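PDB 4I1A: response regulator aspartate phosphatase I from Bacillus subtilis subsp. subtilis, which dephosphorylates the sporulation phosphotransferase Spo0F and triggers excision and transfer of the mobile element ICEBs1 by inactivating its repressor ImmR. Local coordinates for residues Q182-Q187 against L211-E216. Numbering follows the deposited sequence.
Sequences QTVRCQ and LEISKE
I213 carries most of the contact, meeting T183, V184 and Q187 of the preceding helix. Its CG1 lies anti to the carbonyl carbon (chi1 -69°) and the chain runs on extended, which sets CD1 over T183 CG2 and the Q187 amide. I213 CD1 sits 3.6 Å from T183 CG2, the two side chains crossing at about a right angle. I213 CD1 also packs on the amide end of Q187, 3.9 Å from Q187 NE2. The amide oxygen is held from the second helix: Q187 OE1 hydrogen-bonds the S210 hydroxyl. The other branch, I213 CG2, touches V184 CG2 at 3.8 Å. S214 follows, its OG lying against both V184 methyls, 3.8 Å from V184 CG2. This hydroxyl bonds S210 O, one turn back, and weakly L222 O. S214 also touches I223 and S226 of helix 220-236, so it sits where three successive helices meet. Helices 180-196 and 200-215 run antiparallel here, at 162° with axes 9.8 Å apart. Most of both falls within the predicted third TPR, 184-217, consistent with the antiparallel helix pair of a TPR unit. No hydrogen bond links the two segments. Mostly methyl packing joins them, while Q187 OE1 and S214 OG find partners just outside the segments.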
loop_
_atom_site.group_PDB
_atom_site.type_symbol
_atom_site.label_atom_id
_atom_site.label_comp_id
_atom_site.label_asym_id
_atom_site.label_seq_id
_atom_site.Cartn_x
_atom_site.Cartn_y
_atom_site.Cartn_z
ATOM N N GLN A 182 15.704 -2.129 9.141
ATOM C CA GLN A 182 15.892 -2.778 7.845
ATOM C C GLN A 182 15.088 -4.072 7.769
ATOM O O GLN A 182 14.517 -4.406 6.726
ATOM C CB GLN A 182 17.376 -3.047 7.568
ATOM C CG GLN A 182 18.204 -1.798 7.305
ATOM C CD GLN A 182 18.606 -1.084 8.584
ATOM O OE1 GLN A 182 18.469 -1.625 9.684
ATOM N NE2 GLN A 182 19.107 0.138 8.444
ATOM N N THR A 183 15.044 -4.787 8.889
ATOM C CA THR A 183 14.279 -6.025 8.994
ATOM C C THR A 183 12.794 -5.787 8.753
ATOM O O THR A 183 12.178 -6.465 7.925
ATOM C CB THR A 183 14.482 -6.691 10.363
ATOM O OG1 THR A 183 15.801 -7.240 10.419
ATOM C CG2 THR A 183 13.473 -7.804 10.576
ATOM N N VAL A 184 12.233 -4.812 9.466
ATOM C CA VAL A 184 10.829 -4.447 9.299
ATOM C C VAL A 184 10.514 -4.058 7.857
ATOM O O VAL A 184 9.521 -4.513 7.285
ATOM C CB VAL A 184 10.434 -3.286 10.226
ATOM C CG1 VAL A 184 9.053 -2.754 9.851
ATOM C CG2 VAL A 184 10.463 -3.730 11.674
ATOM N N ARG A 185 11.369 -3.226 7.269
ATOM C CA ARG A 185 11.160 -2.769 5.898
ATOM C C ARG A 185 11.188 -3.916 4.888
ATOM O O ARG A 185 10.349 -3.955 3.976
ATOM C CB ARG A 185 12.174 -1.689 5.522
ATOM C CG ARG A 185 11.994 -0.388 6.292
ATOM C CD ARG A 185 13.024 0.642 5.863
ATOM N NE ARG A 185 12.884 1.893 6.602
ATOM C CZ ARG A 185 13.805 2.851 6.632
ATOM N NH1 ARG A 185 14.942 2.698 5.968
ATOM N NH2 ARG A 185 13.589 3.959 7.333
ATOM N N CYS A 186 12.135 -4.847 5.061
ATOM C CA CYS A 186 12.204 -6.050 4.219
ATOM C C CYS A 186 10.904 -6.830 4.290
ATOM O O CYS A 186 10.347 -7.223 3.260
ATOM C CB CYS A 186 13.360 -6.960 4.641
ATOM S SG CYS A 186 14.974 -6.380 4.114
ATOM N N GLN A 187 10.419 -7.029 5.514
ATOM C CA GLN A 187 9.122 -7.656 5.739
ATOM C C GLN A 187 7.961 -6.897 5.075
ATOM O O GLN A 187 7.024 -7.524 4.589
ATOM C CB GLN A 187 8.858 -7.827 7.240
ATOM C CG GLN A 187 9.832 -8.747 7.954
ATOM C CD GLN A 187 9.619 -8.753 9.464
ATOM O OE1 GLN A 187 9.175 -7.758 10.043
ATOM N NE2 GLN A 187 9.918 -9.877 10.104
ATOM N N LEU A 211 5.057 -5.806 13.578
ATOM C CA LEU A 211 4.529 -5.138 14.765
ATOM C C LEU A 211 5.292 -5.535 16.019
ATOM O O LEU A 211 5.581 -4.693 16.866
ATOM C CB LEU A 211 3.042 -5.458 14.948
ATOM C CG LEU A 211 2.373 -4.794 16.158
ATOM C CD1 LEU A 211 2.531 -3.283 16.080
ATOM C CD2 LEU A 211 0.900 -5.175 16.268
ATOM N N GLU A 212 5.613 -6.820 16.135
ATOM C CA GLU A 212 6.339 -7.312 17.293
ATOM C C GLU A 212 7.715 -6.653 17.368
ATOM O O GLU A 212 8.107 -6.143 18.412
ATOM C CB GLU A 212 6.470 -8.835 17.250
ATOM C CG GLU A 212 5.148 -9.599 17.334
ATOM C CD GLU A 212 5.331 -11.115 17.230
ATOM O OE1 GLU A 212 6.141 -11.683 18.001
ATOM O OE2 GLU A 212 4.665 -11.738 16.369
ATOM N N ILE A 213 8.431 -6.647 16.247
ATOM C CA ILE A 213 9.776 -6.075 16.190
ATOM C C ILE A 213 9.741 -4.564 16.399
ATOM O O ILE A 213 10.593 -4.003 17.086
ATOM C CB ILE A 213 10.479 -6.412 14.855
ATOM C CG1 ILE A 213 10.814 -7.907 14.791
ATOM C CG2 ILE A 213 11.747 -5.580 14.679
ATOM C CD1 ILE A 213 11.284 -8.374 13.420
ATOM N N SER A 214 8.740 -3.908 15.822
ATOM C CA SER A 214 8.590 -2.466 15.988
ATOM C C SER A 214 8.320 -2.113 17.445
ATOM O O SER A 214 8.648 -1.015 17.900
ATOM C CB SER A 214 7.460 -1.939 15.105
ATOM O OG SER A 214 7.725 -2.202 13.738
ATOM N N LYS A 215 7.716 -3.055 18.165
ATOM C CA LYS A 215 7.367 -2.856 19.565
ATOM C C LYS A 215 8.579 -3.023 20.466
ATOM O O LYS A 215 8.877 -2.145 21.275
ATOM C CB LYS A 215 6.275 -3.838 20.001
ATOM C CG LYS A 215 4.864 -3.405 19.667
ATOM C CD LYS A 215 3.854 -4.382 20.237
ATOM C CE LYS A 215 2.436 -3.982 19.874
ATOM N NZ LYS A 215 1.428 -4.906 20.470
ATOM N N GLU A 216 9.276 -4.149 20.314
ATOM C CA GLU A 216 10.405 -4.481 21.175
ATOM C C GLU A 216 11.629 -3.615 20.890
ATOM O O GLU A 216 12.679 -3.788 21.511
ATOM C CB GLU A 216 10.767 -5.971 21.063
ATOM C CG GLU A 216 10.906 -6.668 22.425
ATOM C CD GLU A 216 12.220 -7.427 22.589
ATOM O OE1 GLU A 216 12.905 -7.681 21.572
ATOM O OE2 GLU A 216 12.566 -7.768 23.742
#